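Local coordinates for telomerase reverse transcriptase (Takifugu rubripes, PDB 4LMO), which elongates telomeres as a reverse transcriptase by copying a template within telomerase RNA, and is represented here by its RNA-binding domain, at residues A[40-45]-A[52-57]; A[67-72]-A[198-203]; A[89-94]-A[126-131]; A[222-227]-A[239-244]. One frame throughout, in Å; residues are numbered along the deposited sequence.

Contact 1 of 4, residues A[40-45]-A[52-57]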
loop_
_atom_site.group_PDB
_atom_site.type_symbol
_atom_site.label_atom_id
_atom_site.label_comp_id
_atom_site.label_asym_id
_atom_site.label_seq_id
_atom_site.Cartn_x
_atom_site.Cartn_y
_atom_site.Cartn_z
ATOM N N GLY A 40 10.313 8.006 10.456
ATOM C CA GLY A 40 11.116 7.066 9.665
ATOM C C GLY A 40 11.580 5.848 10.444
ATOM O O GLY A 40 11.508 4.721 9.955
ATOM N N ARG A 41 12.052 6.090 11.665
ATOM C CA ARG A 41 12.484 5.044 12.586
ATOM C C ARG A 41 11.348 4.066 12.914
ATOM O O ARG A 41 11.565 2.851 12.984
ATOM C CB ARG A 41 13.065 5.703 13.845
ATOM C CG ARG A 41 13.016 4.902 15.137
ATOM C CD ARG A 41 13.056 5.839 16.340
ATOM N NE ARG A 41 11.737 6.389 16.667
ATOM C CZ ARG A 41 11.266 7.568 16.253
ATOM N NH1 ARG A 41 10.050 7.953 16.618
ATOM N NH2 ARG A 41 11.996 8.364 15.478
ATOM N N ASP A 42 10.141 4.603 13.095
ATOM C CA ASP A 42 8.946 3.791 13.331
ATOM C C ASP A 42 8.653 2.877 12.141
ATOM O O ASP A 42 8.346 1.696 12.324
ATOM C CB ASP A 42 7.726 4.674 13.628
ATOM C CG ASP A 42 7.903 5.532 14.871
ATOM O OD1 ASP A 42 8.360 5.012 15.913
ATOM O OD2 ASP A 42 7.569 6.732 14.807
ATOM N N LEU A 43 8.760 3.424 10.931
ATOM C CA LEU A 43 8.502 2.663 9.708
ATOM C C LEU A 43 9.491 1.517 9.515
ATOM O O LEU A 43 9.096 0.415 9.134
ATOM C CB LEU A 43 8.474 3.573 8.471
ATOM C CG LEU A 43 8.068 2.902 7.151
ATOM C CD1 LEU A 43 6.699 2.239 7.249
ATOM C CD2 LEU A 43 8.100 3.893 6.000
ATOM N N ILE A 44 10.766 1.780 9.787
ATOM C CA ILE A 44 11.803 0.743 9.746
ATOM C C ILE A 44 11.442 -0.435 10.662
ATOM O O ILE A 44 11.648 -1.597 10.304
ATOM C CB ILE A 44 13.196 1.326 10.082
ATOM C CG1 ILE A 44 13.643 2.265 8.956
ATOM C CG2 ILE A 44 14.220 0.219 10.312
ATOM C CD1 ILE A 44 14.885 3.071 9.261
ATOM N N ARG A 45 10.878 -0.117 11.825
ATOM C CA ARG A 45 10.382 -1.116 12.772
ATOM C C ARG A 45 9.254 -1.967 12.190
ATOM O O ARG A 45 9.269 -3.193 12.312
ATOM C CB ARG A 45 9.903 -0.428 14.054
ATOM C CG ARG A 45 11.025 0.082 14.936
ATOM C CD ARG A 45 11.516 -1.041 15.826
ATOM N NE ARG A 45 12.924 -0.909 16.156
ATOM C CZ ARG A 45 13.632 -1.827 16.801
ATOM N NH1 ARG A 45 13.070 -2.964 17.194
ATOM N NH2 ARG A 45 14.912 -1.603 17.048
ATOM N N VAL A 52 3.619 -4.666 11.876
ATOM C CA VAL A 52 2.564 -3.660 12.079
ATOM C C VAL A 52 2.171 -3.439 13.543
ATOM O O VAL A 52 1.753 -2.339 13.913
ATOM C CB VAL A 52 1.289 -3.951 11.245
ATOM C CG1 VAL A 52 1.534 -3.666 9.773
ATOM C CG2 VAL A 52 0.801 -5.380 11.440
ATOM N N LEU A 53 2.320 -4.474 14.370
ATOM C CA LEU A 53 1.911 -4.417 15.778
ATOM C C LEU A 53 2.825 -3.537 16.634
ATOM O O LEU A 53 2.523 -3.261 17.800
ATOM C CB LEU A 53 1.784 -5.823 16.375
ATOM C CG LEU A 53 0.684 -6.716 15.784
ATOM C CD1 LEU A 53 0.821 -8.153 16.271
ATOM C CD2 LEU A 53 -0.704 -6.169 16.093
ATOM N N TYR A 54 3.933 -3.099 16.040
ATOM C CA TYR A 54 4.802 -2.100 16.647
ATOM C C TYR A 54 4.003 -0.840 16.992
ATOM O O TYR A 54 4.277 -0.183 17.997
ATOM C CB TYR A 54 5.969 -1.769 15.707
ATOM C CG TYR A 54 6.799 -0.585 16.141
ATOM C CD1 TYR A 54 7.780 -0.716 17.123
ATOM C CD2 TYR A 54 6.598 0.672 15.572
ATOM C CE1 TYR A 54 8.536 0.374 17.529
ATOM C CE2 TYR A 54 7.349 1.765 15.969
ATOM C CZ TYR A 54 8.316 1.612 16.945
ATOM O OH TYR A 54 9.059 2.701 17.335
ATOM N N LEU A 55 3.011 -0.526 16.159
ATOM C CA LEU A 55 2.112 0.607 16.382
ATOM C C LEU A 55 1.252 0.437 17.636
ATOM O O LEU A 55 0.761 1.419 18.200
ATOM C CB LEU A 55 1.217 0.834 15.156
ATOM C CG LEU A 55 1.890 1.314 13.863
ATOM C CD1 LEU A 55 0.928 1.274 12.684
ATOM C CD2 LEU A 55 2.457 2.711 14.038
ATOM N N ASN A 56 1.085 -0.809 18.069
ATOM C CA ASN A 56 0.251 -1.130 19.225
ATOM C C ASN A 56 1.050 -1.447 20.488
ATOM O O ASN A 56 0.479 -1.818 21.516
ATOM C CB ASN A 56 -0.701 -2.273 18.878
ATOM C CG ASN A 56 -1.678 -1.897 17.782
ATOM O OD1 ASN A 56 -2.558 -1.058 17.980
ATOM N ND2 ASN A 56 -1.525 -2.515 16.617
ATOM N N GLY A 57 2.368 -1.297 20.403
ATOM C CA GLY A 57 3.242 -1.445 21.560
ATOM C C GLY A 57 4.152 -2.659 21.561
ATOM O O GLY A 57 4.878 -2.877 22.524
#
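Tyr54 lays its ring against Arg45 and Asp42, so that the 3-10 turn 52-56 packs back on helix 40-48, the helix just before it in this part of the telomerase RNA-binding domain. Arg45 runs outward along the ring. Its CB sits squarely over one face of the Tyr54 ring, 3.5 Å from the centroid and only 3° off the normal, a CH-pi contact. CG slides toward the hydroxyl side of the same face, 3.6 Å from Tyr54 CE1. The chain then bends at chi2 (-85°), which keeps CD beside the ring, 3.7 Å from CE1 of Tyr54, before the guanidinium leads away from the tyrosine. There NH2 bonds to the carbonyl oxygen of Pro62, and NH1 forms a salt bridge with Glu50. The arginine therefore offers the ring its methylenes, while its guanidinium is engaged by Glu50 and the Pro62 carbonyl.

Asp42 comes in at the ring's edge, its side chain crossing that of Tyr54 at about a right angle, the carboxylate plane 38° from the ring. Its two oxygens have different work: OD2 takes the backbone N of Gln39 and pairs with Arg36, which would hold the carboxylate against rotation. Tyr54, with its CG anti to the backbone N, reaches this site with its phenol, and OH donates to OD1 of Asp42 at 2.8 Å; OD1 receives it on its anti lone pair, the one away from OD2.

Contact 2 of 4, residues A[67-72]-A[198-203]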
loop_
_atom_site.group_PDB
_atom_site.type_symbol
_atom_site.label_atom_id
_atom_site.label_comp_id
_atom_site.label_asym_id
_atom_site.label_seq_id
_atom_site.Cartn_x
_atom_site.Cartn_y
_atom_site.Cartn_z
ATOM N N ARG A 67 23.483 -0.144 13.186
ATOM C CA ARG A 67 24.033 0.897 12.315
ATOM C C ARG A 67 23.489 0.815 10.886
ATOM O O ARG A 67 23.175 1.843 10.282
ATOM C CB ARG A 67 25.566 0.865 12.315
ATOM C CG ARG A 67 26.198 2.185 11.899
ATOM C CD ARG A 67 27.701 2.066 11.698
ATOM N NE ARG A 67 28.228 3.208 10.948
ATOM C CZ ARG A 67 28.425 3.223 9.630
ATOM N NH1 ARG A 67 28.150 2.154 8.890
ATOM N NH2 ARG A 67 28.903 4.315 9.049
ATOM N N ARG A 68 23.370 -0.409 10.370
ATOM C CA ARG A 68 22.840 -0.670 9.028
ATOM C C ARG A 68 21.445 -0.071 8.845
ATOM O O ARG A 68 21.178 0.610 7.851
ATOM C CB ARG A 68 22.804 -2.178 8.755
ATOM C CG ARG A 68 22.750 -2.550 7.279
ATOM C CD ARG A 68 22.365 -4.007 7.066
ATOM N NE ARG A 68 23.410 -4.951 7.470
ATOM C CZ ARG A 68 24.307 -5.491 6.646
ATOM N NH1 ARG A 68 24.309 -5.189 5.349
ATOM N NH2 ARG A 68 25.210 -6.339 7.121
ATOM N N PHE A 69 20.571 -0.320 9.817
ATOM C CA PHE A 69 19.189 0.147 9.760
ATOM C C PHE A 69 19.038 1.594 10.225
ATOM O O PHE A 69 18.108 2.287 9.807
ATOM C CB PHE A 69 18.271 -0.794 10.549
ATOM C CG PHE A 69 18.154 -2.170 9.943
ATOM C CD1 PHE A 69 19.068 -3.171 10.270
ATOM C CD2 PHE A 69 17.142 -2.462 9.035
ATOM C CE1 PHE A 69 18.967 -4.436 9.708
ATOM C CE2 PHE A 69 17.035 -3.724 8.470
ATOM C CZ PHE A 69 17.950 -4.712 8.808
ATOM N N PHE A 70 19.959 2.047 11.076
ATOM C CA PHE A 70 19.987 3.445 11.508
ATOM C C PHE A 70 20.255 4.390 10.337
ATOM O O PHE A 70 19.689 5.479 10.271
ATOM C CB PHE A 70 21.025 3.673 12.615
ATOM C CG PHE A 70 21.110 5.104 13.077
ATOM C CD1 PHE A 70 22.191 5.905 12.718
ATOM C CD2 PHE A 70 20.092 5.661 13.851
ATOM C CE1 PHE A 70 22.264 7.227 13.134
ATOM C CE2 PHE A 70 20.159 6.982 14.268
ATOM C CZ PHE A 70 21.247 7.765 13.909
ATOM N N ASN A 71 21.116 3.967 9.417
ATOM C CA ASN A 71 21.443 4.773 8.245
ATOM C C ASN A 71 20.300 4.893 7.235
ATOM O O ASN A 71 20.335 5.759 6.359
ATOM C CB ASN A 71 22.713 4.249 7.572
ATOM C CG ASN A 71 23.957 4.480 8.414
ATOM O OD1 ASN A 71 24.839 3.628 8.475
ATOM N ND2 ASN A 71 24.032 5.639 9.067
ATOM N N MET A 72 19.290 4.037 7.376
ATOM C CA MET A 72 18.116 4.046 6.502
ATOM C C MET A 72 17.061 5.057 6.954
ATOM O O MET A 72 16.145 5.380 6.195
ATOM C CB MET A 72 17.478 2.654 6.434
ATOM C CG MET A 72 18.410 1.521 6.031
ATOM S SD MET A 72 17.554 -0.062 6.143
ATOM C CE MET A 72 18.918 -1.211 5.959
ATOM N N THR A 198 19.905 -9.792 0.650
ATOM C CA THR A 198 18.724 -10.351 -0.015
ATOM C C THR A 198 17.535 -10.453 0.953
ATOM O O THR A 198 16.395 -10.153 0.584
ATOM C CB THR A 198 19.030 -11.743 -0.623
ATOM O OG1 THR A 198 20.247 -11.686 -1.377
ATOM C CG2 THR A 198 17.907 -12.205 -1.539
ATOM N N GLN A 199 17.821 -10.873 2.185
ATOM C CA GLN A 199 16.825 -10.993 3.252
ATOM C C GLN A 199 16.142 -9.653 3.557
ATOM O O GLN A 199 14.911 -9.585 3.639
ATOM C CB GLN A 199 17.489 -11.567 4.510
ATOM C CG GLN A 199 16.567 -11.781 5.703
ATOM C CD GLN A 199 17.307 -12.332 6.910
ATOM O OE1 GLN A 199 17.885 -13.420 6.856
ATOM N NE2 GLN A 199 17.291 -11.584 8.010
ATOM N N ILE A 200 16.943 -8.598 3.716
ATOM C CA ILE A 200 16.416 -7.262 4.011
ATOM C C ILE A 200 15.574 -6.739 2.845
ATOM O O ILE A 200 14.454 -6.265 3.050
ATOM C CB ILE A 200 17.535 -6.249 4.358
ATOM C CG1 ILE A 200 18.329 -6.708 5.582
ATOM C CG2 ILE A 200 16.948 -4.871 4.632
ATOM C CD1 ILE A 200 19.677 -6.036 5.729
ATOM N N LEU A 201 16.111 -6.841 1.629
ATOM C CA LEU A 201 15.406 -6.383 0.434
ATOM C C LEU A 201 14.112 -7.161 0.203
ATOM O O LEU A 201 13.120 -6.598 -0.266
ATOM C CB LEU A 201 16.308 -6.468 -0.803
ATOM C CG LEU A 201 15.739 -5.927 -2.125
ATOM C CD1 LEU A 201 15.579 -4.413 -2.099
ATOM C CD2 LEU A 201 16.612 -6.348 -3.292
ATOM N N GLY A 202 14.133 -8.453 0.529
ATOM C CA GLY A 202 12.931 -9.276 0.498
ATOM C C GLY A 202 11.845 -8.673 1.367
ATOM O O GLY A 202 10.732 -8.432 0.896
ATOM N N GLN A 203 12.177 -8.409 2.630
ATOM C CA GLN A 203 11.247 -7.788 3.574
ATOM C C GLN A 203 10.627 -6.504 3.026
ATOM O O GLN A 203 9.422 -6.290 3.154
ATOM C CB GLN A 203 11.947 -7.464 4.891
ATOM C CG GLN A 203 12.139 -8.636 5.836
ATOM C CD GLN A 203 12.961 -8.243 7.051
ATOM O OE1 GLN A 203 14.129 -7.868 6.930
ATOM N NE2 GLN A 203 12.351 -8.320 8.227
#
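Ile200 holds CG1 anti to its carbonyl carbon (chi1 -60°) and carries on extended through chi2, which carries CD1 away from helix 191-220 toward Arg68 and Phe69. On the other side, Phe69 also has its CG anti to the carbonyl carbon (chi1 -66°), and its ring comes to meet the isoleucine from the opposite direction. The far end of that ring does the touching: CZ of Phe69 lies 3.8 Å from CD1 of Ile200, and CE2 of Phe69 is 4.0 Å from CG2 of Ile200. The methyl meets the ring at a slant.

Arg68 adds its aliphatic part, with CD 3.6 Å from CD1 of Ile200, and then turns at chi3 so that its guanidinium passes on. NH1 bonds to the carbonyl oxygen of Leu181 and forms a salt bridge with Glu193. Helix 67-70 is thus docked on the long helix of the RNA-binding domain, and residues 65-70 and 171-196 both probably interact with the RNA template, as in related telomerases; the Arg68 bonds tie these two regions to each other.

An alanine in place of Ile200 would remove CG1, CG2 and CD1, and is likely to open a gap beside CZ and CE2 of Phe69 and take away the support beside the Arg68 CD. Met72 makes a looser approach, its CE 4.4 Å from CG2 of Ile200. Beyond the pair, Phe49 meets the Phe69 ring edge-to-face, and Phe48 of helix 40-48 touches both Phe69 and Ile200.

Contact 3 of 4, residues A[89-94]-A[126-131]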
loop_
_atom_site.group_PDB
_atom_site.type_symbol
_atom_site.label_atom_id
_atom_site.label_comp_id
_atom_site.label_asym_id
_atom_site.label_seq_id
_atom_site.Cartn_x
_atom_site.Cartn_y
_atom_site.Cartn_z
ATOM N N SER A 89 -6.294 11.742 -3.678
ATOM C CA SER A 89 -7.562 12.045 -4.333
ATOM C C SER A 89 -7.356 12.485 -5.778
ATOM O O SER A 89 -8.045 11.995 -6.672
ATOM C CB SER A 89 -8.345 13.100 -3.551
ATOM O OG SER A 89 -8.761 12.585 -2.300
ATOM N N ARG A 90 -6.402 13.394 -6.000
ATOM C CA ARG A 90 -6.033 13.826 -7.351
ATOM C C ARG A 90 -5.604 12.649 -8.229
ATOM O O ARG A 90 -6.048 12.530 -9.373
ATOM C CB ARG A 90 -4.912 14.869 -7.319
ATOM C CG ARG A 90 -5.350 16.292 -7.019
ATOM C CD ARG A 90 -4.437 17.277 -7.736
ATOM N NE ARG A 90 -4.298 18.546 -7.020
ATOM C CZ ARG A 90 -3.244 18.885 -6.280
ATOM N NH1 ARG A 90 -2.215 18.057 -6.147
ATOM N NH2 ARG A 90 -3.216 20.066 -5.672
ATOM N N LEU A 91 -4.749 11.782 -7.687
ATOM C CA LEU A 91 -4.247 10.622 -8.426
ATOM C C LEU A 91 -5.336 9.594 -8.747
ATOM O O LEU A 91 -5.294 8.960 -9.797
ATOM C CB LEU A 91 -3.068 9.970 -7.694
ATOM C CG LEU A 91 -1.767 10.782 -7.644
ATOM C CD1 LEU A 91 -0.773 10.144 -6.687
ATOM C CD2 LEU A 91 -1.146 10.950 -9.026
ATOM N N LEU A 92 -6.303 9.437 -7.847
ATOM C CA LEU A 92 -7.494 8.637 -8.130
ATOM C C LEU A 92 -8.366 9.323 -9.186
ATOM O O LEU A 92 -8.944 8.659 -10.050
ATOM C CB LEU A 92 -8.307 8.392 -6.854
ATOM C CG LEU A 92 -7.819 7.344 -5.845
ATOM C CD1 LEU A 92 -8.467 7.563 -4.486
ATOM C CD2 LEU A 92 -8.063 5.922 -6.336
ATOM N N GLN A 93 -8.446 10.652 -9.111
ATOM C CA GLN A 93 -9.256 11.444 -10.035
ATOM C C GLN A 93 -8.654 11.540 -11.431
ATOM O O GLN A 93 -9.361 11.833 -12.396
ATOM C CB GLN A 93 -9.509 12.847 -9.475
ATOM C CG GLN A 93 -10.673 12.923 -8.497
ATOM C CD GLN A 93 -11.993 12.490 -9.111
ATOM O OE1 GLN A 93 -12.601 11.515 -8.675
ATOM N NE2 GLN A 93 -12.434 13.206 -10.138
ATOM N N LYS A 94 -7.351 11.301 -11.537
ATOM C CA LYS A 94 -6.680 11.329 -12.832
ATOM C C LYS A 94 -6.326 9.922 -13.333
ATOM O O LYS A 94 -5.586 9.772 -14.311
ATOM C CB LYS A 94 -5.461 12.265 -12.798
ATOM C CG LYS A 94 -4.234 11.711 -12.085
ATOM C CD LYS A 94 -3.430 12.802 -11.387
ATOM C CE LYS A 94 -2.741 13.754 -12.355
ATOM N NZ LYS A 94 -1.706 14.571 -11.662
ATOM N N VAL A 126 -1.998 2.882 -8.506
ATOM C CA VAL A 126 -0.985 2.308 -7.623
ATOM C C VAL A 126 0.431 2.612 -8.122
ATOM O O VAL A 126 1.341 2.848 -7.321
ATOM C CB VAL A 126 -1.226 0.791 -7.417
ATOM C CG1 VAL A 126 0.079 0.019 -7.266
ATOM C CG2 VAL A 126 -2.139 0.563 -6.222
ATOM N N ARG A 127 0.595 2.631 -9.445
ATOM C CA ARG A 127 1.875 2.950 -10.076
ATOM C C ARG A 127 2.292 4.390 -9.795
ATOM O O ARG A 127 3.452 4.649 -9.468
ATOM C CB ARG A 127 1.807 2.719 -11.587
ATOM C CG ARG A 127 3.163 2.695 -12.274
ATOM C CD ARG A 127 3.036 2.919 -13.770
ATOM N NE ARG A 127 2.726 4.312 -14.088
ATOM C CZ ARG A 127 2.349 4.746 -15.289
ATOM N NH1 ARG A 127 2.224 3.901 -16.307
ATOM N NH2 ARG A 127 2.093 6.033 -15.473
ATOM N N GLU A 128 1.342 5.317 -9.930
ATOM C CA GLU A 128 1.595 6.735 -9.668
ATOM C C GLU A 128 1.897 6.993 -8.196
ATOM O O GLU A 128 2.702 7.867 -7.866
ATOM C CB GLU A 128 0.417 7.605 -10.128
ATOM C CG GLU A 128 0.209 7.667 -11.639
ATOM C CD GLU A 128 1.467 8.032 -12.407
ATOM O OE1 GLU A 128 2.189 8.963 -11.992
ATOM O OE2 GLU A 128 1.737 7.385 -13.438
ATOM N N CYS A 129 1.244 6.230 -7.320
ATOM C CA CYS A 129 1.507 6.292 -5.887
ATOM C C CYS A 129 2.933 5.851 -5.555
ATOM O O CYS A 129 3.607 6.493 -4.749
ATOM C CB CYS A 129 0.494 5.447 -5.116
ATOM S SG CYS A 129 -1.174 6.137 -5.092
ATOM N N LEU A 130 3.387 4.765 -6.183
ATOM C CA LEU A 130 4.755 4.271 -5.994
ATOM C C LEU A 130 5.801 5.304 -6.413
ATOM O O LEU A 130 6.821 5.467 -5.742
ATOM C CB LEU A 130 4.976 2.954 -6.747
ATOM C CG LEU A 130 4.296 1.696 -6.198
ATOM C CD1 LEU A 130 4.175 0.638 -7.281
ATOM C CD2 LEU A 130 5.025 1.146 -4.979
ATOM N N LEU A 131 5.532 6.001 -7.515
ATOM C CA LEU A 131 6.428 7.037 -8.029
ATOM C C LEU A 131 6.465 8.293 -7.157
ATOM O O LEU A 131 7.511 8.927 -7.024
ATOM C CB LEU A 131 6.050 7.411 -9.468
ATOM C CG LEU A 131 6.425 6.449 -10.601
ATOM C CD1 LEU A 131 5.766 6.880 -11.903
ATOM C CD2 LEU A 131 7.936 6.352 -10.774
#
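Glu128 meets Leu91 through its CB rather than through its flat carboxylate, and segment 89-94 touches neither the faces nor the edges of that group. The planar partner of the carboxylate belongs to its own helix: the guanidinium of the preceding residue, Arg127, forms a salt bridge with OE2 of Glu128. NH2 of Arg127 is modelled very close to that oxygen, too close for the exact length to be trusted, and the second bond, from NE, is weak. A bend at chi2 (-52°) folds the acid back toward this arginine. The nearest positive charge across the contact is Lys94, whose NZ stays 6.8 Å from OE1 of Glu128, so any attraction acts at a distance.

What remains between the helices is apolar. Leu91 points toward helix 119-133 and splits its two methyls between neighbouring residues: CD2 rests 3.9 Å from CB of Glu128, and CD1 comes within 4.3 Å of SG of Cys129. The leucine and the glutamate side chains cross at about a right angle. The contact buries only about 120 Å² in all, although the CA atoms of Leu91 and Glu128 are just 7.1 Å apart. Helix 88-93 stops here, Lys94 being the first residue to leave helical angles, and the chain linking the two helices carries the disulfide Cys96-Cys117.

Both helices lean on the end of helix 191-220, where Leu92 touches Cys220 and Cys129 touches Leu216. Leu92 also reaches Arg237 on strand 234-237, while Leu130 and Leu131 lie against Phe149 of helix 142-158.

Contact 4 of 4, residues A[222-227]-A[239-244]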
loop_
_atom_site.group_PDB
_atom_site.type_symbol
_atom_site.label_atom_id
_atom_site.label_comp_id
_atom_site.label_asym_id
_atom_site.label_seq_id
_atom_site.Cartn_x
_atom_site.Cartn_y
_atom_site.Cartn_z
ATOM N N TYR A 222 -13.447 -1.083 -3.290
ATOM C CA TYR A 222 -14.082 -2.290 -2.790
ATOM C C TYR A 222 -14.326 -3.239 -3.953
ATOM O O TYR A 222 -15.031 -2.904 -4.906
ATOM C CB TYR A 222 -15.391 -1.990 -2.050
ATOM C CG TYR A 222 -15.995 -3.218 -1.399
ATOM C CD1 TYR A 222 -15.687 -3.557 -0.083
ATOM C CD2 TYR A 222 -16.856 -4.057 -2.109
ATOM C CE1 TYR A 222 -16.228 -4.685 0.512
ATOM C CE2 TYR A 222 -17.402 -5.188 -1.521
ATOM C CZ TYR A 222 -17.087 -5.496 -0.212
ATOM O OH TYR A 222 -17.634 -6.619 0.372
ATOM N N ALA A 223 -13.731 -4.421 -3.867
ATOM C CA ALA A 223 -13.907 -5.441 -4.889
ATOM C C ALA A 223 -15.051 -6.380 -4.528
ATOM O O ALA A 223 -15.199 -6.775 -3.371
ATOM C CB ALA A 223 -12.617 -6.217 -5.097
ATOM N N THR A 224 -15.855 -6.720 -5.531
ATOM C CA THR A 224 -16.964 -7.659 -5.378
ATOM C C THR A 224 -16.968 -8.669 -6.533
ATOM O O THR A 224 -16.443 -8.387 -7.613
ATOM C CB THR A 224 -18.324 -6.930 -5.256
ATOM O OG1 THR A 224 -19.350 -7.868 -4.916
ATOM C CG2 THR A 224 -18.698 -6.211 -6.553
ATOM N N GLU A 225 -17.559 -9.839 -6.298
ATOM C CA GLU A 225 -17.485 -10.961 -7.241
ATOM C C GLU A 225 -18.706 -11.108 -8.149
ATOM O O GLU A 225 -18.848 -12.117 -8.844
ATOM C CB GLU A 225 -17.239 -12.277 -6.490
ATOM C CG GLU A 225 -18.316 -12.629 -5.471
ATOM C CD GLU A 225 -18.019 -13.900 -4.695
ATOM O OE1 GLU A 225 -16.936 -14.499 -4.884
ATOM O OE2 GLU A 225 -18.878 -14.302 -3.882
ATOM N N SER A 226 -19.578 -10.106 -8.146
ATOM C CA SER A 226 -20.801 -10.150 -8.944
ATOM C C SER A 226 -20.525 -9.702 -10.401
ATOM O O SER A 226 -19.453 -10.012 -10.926
ATOM C CB SER A 226 -21.898 -9.346 -8.245
ATOM O OG SER A 226 -22.064 -9.757 -6.900
ATOM N N MET A 227 -21.438 -8.998 -11.078
ATOM C CA MET A 227 -22.716 -8.515 -10.546
ATOM C C MET A 227 -23.945 -9.326 -11.012
ATOM O O MET A 227 -24.718 -9.788 -10.171
ATOM C CB MET A 227 -22.894 -7.017 -10.846
ATOM C CG MET A 227 -21.994 -6.085 -10.045
ATOM S SD MET A 227 -22.847 -5.215 -8.711
ATOM C CE MET A 227 -22.458 -6.215 -7.280
ATOM N N GLU A 239 -16.094 5.298 -2.801
ATOM C CA GLU A 239 -17.136 6.328 -2.850
ATOM C C GLU A 239 -18.345 5.856 -3.656
ATOM O O GLU A 239 -19.489 6.066 -3.245
ATOM C CB GLU A 239 -16.601 7.635 -3.447
ATOM C CG GLU A 239 -15.496 8.310 -2.646
ATOM C CD GLU A 239 -14.101 7.880 -3.069
ATOM O OE1 GLU A 239 -13.946 6.768 -3.628
ATOM O OE2 GLU A 239 -13.152 8.661 -2.837
ATOM N N VAL A 240 -18.083 5.219 -4.797
ATOM C CA VAL A 240 -19.145 4.677 -5.647
ATOM C C VAL A 240 -19.798 3.477 -4.960
ATOM O O VAL A 240 -21.010 3.271 -5.077
ATOM C CB VAL A 240 -18.636 4.263 -7.046
ATOM C CG1 VAL A 240 -19.801 4.144 -8.019
ATOM C CG2 VAL A 240 -17.622 5.261 -7.578
ATOM N N TRP A 241 -18.992 2.699 -4.240
ATOM C CA TRP A 241 -19.505 1.559 -3.484
ATOM C C TRP A 241 -20.392 1.998 -2.350
ATOM O O TRP A 241 -21.445 1.405 -2.118
ATOM C CB TRP A 241 -18.376 0.671 -2.975
ATOM C CG TRP A 241 -18.900 -0.595 -2.343
ATOM C CD1 TRP A 241 -18.962 -0.908 -0.987
ATOM C CD2 TRP A 241 -19.494 -1.749 -3.029
ATOM N NE1 TRP A 241 -19.519 -2.147 -0.797
ATOM C CE2 TRP A 241 -19.866 -2.704 -1.979
ATOM C CE3 TRP A 241 -19.740 -2.078 -4.359
ATOM C CZ2 TRP A 241 -20.453 -3.926 -2.271
ATOM C CZ3 TRP A 241 -20.336 -3.315 -4.640
ATOM C CH2 TRP A 241 -20.680 -4.216 -3.620
ATOM N N ALA A 242 -19.977 3.047 -1.643
ATOM C CA ALA A 242 -20.788 3.643 -0.581
ATOM C C ALA A 242 -22.129 4.173 -1.107
ATOM O O ALA A 242 -23.141 4.103 -0.411
ATOM C CB ALA A 242 -20.014 4.743 0.130
ATOM N N LYS A 243 -22.125 4.691 -2.336
ATOM C CA LYS A 243 -23.347 5.140 -3.011
ATOM C C LYS A 243 -24.261 3.963 -3.380
ATOM O O LYS A 243 -25.478 4.042 -3.204
ATOM C CB LYS A 243 -23.005 5.959 -4.262
ATOM C CG LYS A 243 -24.188 6.675 -4.910
ATOM C CD LYS A 243 -24.203 8.174 -4.628
ATOM C CE LYS A 243 -24.845 8.520 -3.290
ATOM N NZ LYS A 243 -25.118 9.981 -3.170
ATOM N N LEU A 244 -23.671 2.882 -3.889
ATOM C CA LEU A 244 -24.433 1.682 -4.252
ATOM C C LEU A 244 -25.110 1.038 -3.043
ATOM O O LEU A 244 -26.268 0.629 -3.126
ATOM C CB LEU A 244 -23.549 0.654 -4.969
ATOM C CG LEU A 244 -23.138 0.906 -6.424
ATOM C CD1 LEU A 244 -22.029 -0.052 -6.827
ATOM C CD2 LEU A 244 -24.320 0.791 -7.380
#
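A beta hairpin, strands 221-224 and 234-237, leads directly into helix 238-251, and the helix folds back so that Trp241 lies on Tyr222 and Thr224 of the first strand. Tyr222 and Trp241 form an offset stack: the centroids of the phenol ring and the indole's five-membered ring are 4.1 Å apart, with the planes 18° from parallel. Trp241 NE1 lies over the tyrosine face, offset toward its rim, while CD2 of Tyr222 comes down on the indole, 3.3 Å from its CE2. CB of Tyr222 adds a CH-pi contact over the five-membered ring. Both side chains place CG anti to the backbone N (chi1 -174° for Tyr222, -173° for Trp241), which sends the rings out toward each other.

Further along the strand, CG2 of Thr224 reaches the six-membered ring, 3.8 Å from CZ3 of Trp241. Met227, poorly ordered and preceded by a cis peptide bond, brings its CE near the indole's edge. A serine in place of Trp241 would probably leave the Tyr222 face without its stacking partner and Thr224 CG2 without its support. The helix is held to the strand here by dispersion and aromatic overlap, with no polar bond between the two segments.

How the contacts relate
Contacts 1 and 2 are neighbours, with centres about 15 Å apart, and they touch: CD1 of Ile44 lies 3.4 Å from the carbonyl O of Phe69. Contacts 3 and 4 lie further on, about 20 Å apart centre to centre, their nearest atoms about 5 Å apart. Contact 1 closes first along the chain; both segments of contact 3 fall between the two of contact 2, and contact 4 comes last. Helix 191-220 connects contacts 2, 3 and 4, meeting 67-72 in contact 2, passing beside contact 3 and running into the strand of contact 4, whose centre is about 39 Å from that of contact 2. This helix thus joins the region that probably interacts with the RNA template to the hairpin at the far end.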